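Local coordinates for phosphoribosylaminoimidazole carboxylase (Bombyx mori, PDB 4JA0), which is a bifunctional enzyme of purine biosynthesis that probably joins AIR carboxylase and SAICAR synthetase activities in a single chain, at residues 266-271 with 295-300; 346-351 with 372-377. One frame throughout, in Å; residues are numbered along the deposited sequence.

Contact 1. Residues 266-271 with 295-300; sequences HHKVVV and DVDLRV
V269 and V271 lie against V296 and L298 on one face of two parallel strands, 267-271 and 296-300, which run 25° apart and, with the intervening helix 279-291, form a beta-alpha-beta unit of the AIR carboxylase-like part. Four backbone bonds hold the pair together. V269 and V271 each bond through both N and O, reaching D295 O, D297 N, D297 O and R299 N; the bond from V271 N to D297 O measures 2.8 Å.

V271 CB meets L298 CD2 at 3.8 Å. The two side chains lie side by side and point the same way. V271 CG2 also comes to 4.2 Å from V296 CG1. Beta-branched valine suits such a place, since its two methyls fill the space close to an extended backbone.

On the other face, K268 stands with CG trans to its backbone N, and bends at chi2 (75°) and chi3 (67°) fold the chain over toward the neighbouring strand. Its CD thus packs 3.5 Å from D295 O, and NZ makes a long salt bridge, 3.7 Å, with D297 OD2. That carboxylate oxygen is also hydrogen-bonded to Y317 OH. Beyond it, V270 CG1 lies 3.8 Å from R299 CG, so the arginine offers its aliphatic stem here while its doubly bent chain carries the guanidinium away to D417 of the second subunit and to Y317.

The valine-leucine face is covered by helix 279-291, where C282 touches V271 and L298 and A289 touches V296; I391 and A387 of helix 380-391 meet V269. At its other edge, strand 267-273 pairs with strand 323-329 and so stands between two neighbours.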
# COMPACT_ATOMS: atom_id res chain seq x y z
N HIS A 266 -1.97 -41.19 -18.15
CA HIS A 266 -3.21 -40.78 -17.50
C HIS A 266 -2.96 -39.70 -16.47
O HIS A 266 -2.11 -39.82 -15.59
CB HIS A 266 -3.89 -41.98 -16.84
CG HIS A 266 -4.20 -43.09 -17.80
ND1 HIS A 266 -5.16 -42.98 -18.78
CD2 HIS A 266 -3.65 -44.32 -17.93
CE1 HIS A 266 -5.20 -44.11 -19.47
NE2 HIS A 266 -4.30 -44.94 -18.97
N HIS A 267 -3.71 -38.61 -16.60
CA HIS A 267 -3.61 -37.50 -15.67
C HIS A 267 -4.88 -36.70 -15.64
O HIS A 267 -5.71 -36.78 -16.55
CB HIS A 267 -2.42 -36.60 -16.01
CG HIS A 267 -2.36 -36.21 -17.46
ND1 HIS A 267 -3.29 -35.39 -18.06
CD2 HIS A 267 -1.50 -36.58 -18.44
CE1 HIS A 267 -2.99 -35.25 -19.34
NE2 HIS A 267 -1.91 -35.97 -19.59
N LYS A 268 -5.06 -35.99 -14.55
CA LYS A 268 -6.21 -35.12 -14.42
C LYS A 268 -5.76 -33.84 -13.74
O LYS A 268 -5.01 -33.87 -12.75
CB LYS A 268 -7.32 -35.82 -13.61
CG LYS A 268 -8.57 -34.97 -13.42
CD LYS A 268 -9.40 -34.89 -14.69
CE LYS A 268 -9.98 -36.26 -15.04
NZ LYS A 268 -10.93 -36.21 -16.20
N VAL A 269 -6.20 -32.73 -14.31
CA VAL A 269 -6.09 -31.41 -13.71
C VAL A 269 -7.50 -31.06 -13.24
O VAL A 269 -8.45 -31.08 -14.03
CB VAL A 269 -5.59 -30.35 -14.74
CG1 VAL A 269 -5.82 -28.96 -14.23
CG2 VAL A 269 -4.14 -30.56 -15.04
N VAL A 270 -7.64 -30.83 -11.95
CA VAL A 270 -8.95 -30.46 -11.41
C VAL A 270 -8.93 -29.01 -10.93
O VAL A 270 -8.08 -28.63 -10.12
CB VAL A 270 -9.36 -31.39 -10.24
CG1 VAL A 270 -10.79 -31.09 -9.83
CG2 VAL A 270 -9.23 -32.83 -10.66
N VAL A 271 -9.85 -28.20 -11.45
CA VAL A 271 -9.98 -26.83 -10.98
C VAL A 271 -11.16 -26.71 -10.02
O VAL A 271 -12.30 -26.89 -10.42
CB VAL A 271 -10.18 -25.86 -12.15
CG1 VAL A 271 -10.10 -24.43 -11.65
CG2 VAL A 271 -9.12 -26.09 -13.21
N ASP A 295 -6.26 -33.14 -19.49
CA ASP A 295 -7.63 -33.51 -19.17
C ASP A 295 -8.05 -32.73 -17.94
O ASP A 295 -7.50 -32.92 -16.84
CB ASP A 295 -7.76 -35.00 -18.88
CG ASP A 295 -7.13 -35.83 -19.94
OD1 ASP A 295 -6.91 -35.29 -21.04
OD2 ASP A 295 -6.84 -37.01 -19.66
N VAL A 296 -9.06 -31.89 -18.12
CA VAL A 296 -9.43 -30.92 -17.13
C VAL A 296 -10.86 -31.11 -16.68
O VAL A 296 -11.77 -31.18 -17.50
CB VAL A 296 -9.30 -29.52 -17.72
CG1 VAL A 296 -9.50 -28.44 -16.64
CG2 VAL A 296 -7.98 -29.40 -18.39
N ASP A 297 -11.05 -31.14 -15.36
CA ASP A 297 -12.38 -31.12 -14.76
C ASP A 297 -12.57 -29.80 -14.03
O ASP A 297 -11.70 -29.35 -13.28
CB ASP A 297 -12.56 -32.26 -13.76
CG ASP A 297 -13.18 -33.47 -14.38
OD1 ASP A 297 -13.76 -33.33 -15.48
OD2 ASP A 297 -13.13 -34.54 -13.73
N LEU A 298 -13.73 -29.19 -14.25
CA LEU A 298 -14.12 -28.00 -13.51
C LEU A 298 -15.09 -28.39 -12.40
O LEU A 298 -16.14 -28.99 -12.67
CB LEU A 298 -14.79 -26.99 -14.44
CG LEU A 298 -13.94 -26.42 -15.58
CD1 LEU A 298 -14.70 -25.35 -16.35
CD2 LEU A 298 -12.63 -25.86 -15.04
N ARG A 299 -14.77 -28.06 -11.16
CA ARG A 299 -15.65 -28.39 -10.06
C ARG A 299 -15.97 -27.16 -9.21
O ARG A 299 -15.16 -26.26 -9.08
CB ARG A 299 -15.05 -29.50 -9.19
CG ARG A 299 -14.57 -30.70 -9.95
CD ARG A 299 -15.72 -31.40 -10.63
NE ARG A 299 -16.77 -31.69 -9.68
CZ ARG A 299 -16.86 -32.83 -9.00
NH1 ARG A 299 -15.96 -33.79 -9.19
NH2 ARG A 299 -17.85 -33.01 -8.13
N VAL A 300 -17.17 -27.13 -8.64
CA VAL A 300 -17.55 -26.05 -7.77
C VAL A 300 -17.67 -26.59 -6.35
O VAL A 300 -18.38 -27.55 -6.12
CB VAL A 300 -18.89 -25.41 -8.22
CG1 VAL A 300 -19.31 -24.27 -7.27
CG2 VAL A 300 -18.77 -24.89 -9.64

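Contact 2. Residues 346-351 with 372-377; sequences YPVINC and LGCATV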
# COMPACT_ATOMS: atom_id res chain seq x y z
N TYR A 346 -0.92 -33.96 -3.40
CA TYR A 346 -0.77 -33.54 -4.79
C TYR A 346 -0.59 -32.02 -4.84
O TYR A 346 -1.12 -31.28 -4.00
CB TYR A 346 -1.99 -34.01 -5.61
CG TYR A 346 -2.13 -35.51 -5.58
CD1 TYR A 346 -1.45 -36.32 -6.50
CD2 TYR A 346 -2.93 -36.12 -4.62
CE1 TYR A 346 -1.56 -37.69 -6.45
CE2 TYR A 346 -3.05 -37.49 -4.57
CZ TYR A 346 -2.36 -38.27 -5.49
OH TYR A 346 -2.49 -39.63 -5.43
N PRO A 347 0.17 -31.55 -5.83
CA PRO A 347 0.42 -30.12 -6.02
C PRO A 347 -0.87 -29.31 -6.14
O PRO A 347 -1.79 -29.72 -6.85
CB PRO A 347 1.22 -30.07 -7.32
CG PRO A 347 1.01 -31.43 -7.97
CD PRO A 347 0.86 -32.36 -6.85
N VAL A 348 -0.92 -28.18 -5.44
CA VAL A 348 -2.08 -27.30 -5.48
C VAL A 348 -1.64 -25.93 -5.94
O VAL A 348 -0.76 -25.32 -5.32
CB VAL A 348 -2.74 -27.17 -4.09
CG1 VAL A 348 -3.78 -26.07 -4.11
CG2 VAL A 348 -3.34 -28.49 -3.62
N ILE A 349 -2.24 -25.43 -7.01
CA ILE A 349 -1.93 -24.09 -7.53
C ILE A 349 -3.12 -23.16 -7.35
O ILE A 349 -4.26 -23.51 -7.71
CB ILE A 349 -1.55 -24.12 -9.04
CG1 ILE A 349 -0.47 -25.19 -9.30
CG2 ILE A 349 -1.04 -22.76 -9.50
CD1 ILE A 349 -0.27 -25.48 -10.76
N ASN A 350 -2.83 -21.98 -6.79
CA ASN A 350 -3.83 -20.92 -6.61
C ASN A 350 -3.90 -19.93 -7.77
O ASN A 350 -2.93 -19.21 -8.03
CB ASN A 350 -3.51 -20.11 -5.37
CG ASN A 350 -3.64 -20.91 -4.14
OD1 ASN A 350 -4.59 -21.67 -3.98
ND2 ASN A 350 -2.69 -20.73 -3.21
N CYS A 351 -5.07 -19.83 -8.38
CA CYS A 351 -5.27 -18.84 -9.43
C CYS A 351 -6.50 -17.99 -9.14
O CYS A 351 -7.59 -18.27 -9.59
CB CYS A 351 -5.38 -19.54 -10.80
SG CYS A 351 -5.41 -18.39 -12.21
N LEU A 372 2.68 -25.88 4.39
CA LEU A 372 1.79 -26.01 3.24
C LEU A 372 2.54 -25.61 1.97
O LEU A 372 3.22 -24.59 1.96
CB LEU A 372 0.56 -25.14 3.39
CG LEU A 372 -0.37 -25.46 4.55
CD1 LEU A 372 -1.72 -24.89 4.20
CD2 LEU A 372 -0.45 -26.94 4.80
N GLY A 373 2.41 -26.42 0.93
CA GLY A 373 3.13 -26.23 -0.31
C GLY A 373 2.32 -25.61 -1.43
O GLY A 373 2.66 -25.72 -2.61
N CYS A 374 1.21 -24.99 -1.07
CA CYS A 374 0.41 -24.24 -2.02
C CYS A 374 1.28 -23.20 -2.78
O CYS A 374 2.07 -22.47 -2.16
CB CYS A 374 -0.72 -23.56 -1.25
SG CYS A 374 -2.14 -23.27 -2.27
N ALA A 375 1.19 -23.18 -4.11
CA ALA A 375 1.91 -22.18 -4.94
C ALA A 375 0.89 -21.24 -5.59
O ALA A 375 -0.26 -21.63 -5.84
CB ALA A 375 2.78 -22.84 -6.02
N THR A 376 1.32 -20.02 -5.90
CA THR A 376 0.40 -19.00 -6.38
C THR A 376 0.82 -18.43 -7.74
O THR A 376 2.03 -18.19 -8.05
CB THR A 376 0.23 -17.88 -5.34
OG1 THR A 376 -0.28 -18.44 -4.11
CG2 THR A 376 -0.72 -16.80 -5.83
N VAL A 377 -0.20 -18.24 -8.57
CA VAL A 377 -0.08 -17.77 -9.94
C VAL A 377 -1.19 -16.73 -10.10
O VAL A 377 -2.17 -16.75 -9.35
CB VAL A 377 -0.26 -18.98 -10.89
CG1 VAL A 377 -1.31 -18.71 -11.95
CG2 VAL A 377 1.05 -19.42 -11.51
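N350 and T376 form one of two parallel bridges between strands 348-350 and 375-376, the last two strands of a five-stranded parallel sheet with order 2-1-3-4-5, in the alpha/beta fold of the AIR carboxylase family. The other bridge is I349 with A375. The backbone supplies the first shell: A375 N bonds V348 O, V377 N bonds N350 O, and N350 N bonds A375 O at 2.8 Å. N350 therefore uses both its N and its O across the contact.

The side chains sort onto two faces. I349 is beta-branched, and its CG2, rather than the longer CG1 arm, approaches the second strand, meeting V377 CB at 4.1 Å; the two side chains cross at a slant. A375 shares this face, where its small methyl packs on M386 of the third subunit. On the opposite face N350 CB lies 3.8 Å from T376 OG1. Threonine suits the spot, being branched at CB like valine and so at home on an extended strand. A weak bond from N350 ND2 to T376 OG1, at 3.4 Å, is doubtful because the position of ND2 is not certain. N350 OD1 has a weak hydrogen bond to N334 ND2.

Further out, backbone bonds from I349 and C351 to strand 323-329 fix the first strand from its other side. Helix 380-391 packs M386 on I349 and A383 on both C351 and V377, while S365 touches N350 and T376. The second strand also faces the third subunit, with which T376 forms backbone hydrogen bonds. Just past the strand ends, a chi1 of -172° swings the sulfur of C351 to the far side of CB from its backbone N, where SG meets V377 CG1 at 4.1 Å.

Contacts 1 and 2 belong to the same five-stranded parallel sheet of the AIR carboxylase-like part, and their centres are 15 Å apart; the nearest atoms, about 7 Å apart, do not touch. Between them runs strand 323-329, which bonds to 267-273 on one side and 348-350 on the other. Contact 1 is complete in the chain before contact 2 begins, and each pair is joined by a helix-containing crossover. Within the chain, 296-300 and 375-376 are the outermost strands. Helix 380-391 touches both contacts, while residues of the second subunit meet contact 1 and those of the third meet contact 2, so both outer strands lie at subunit interfaces of the eight-chain assembly.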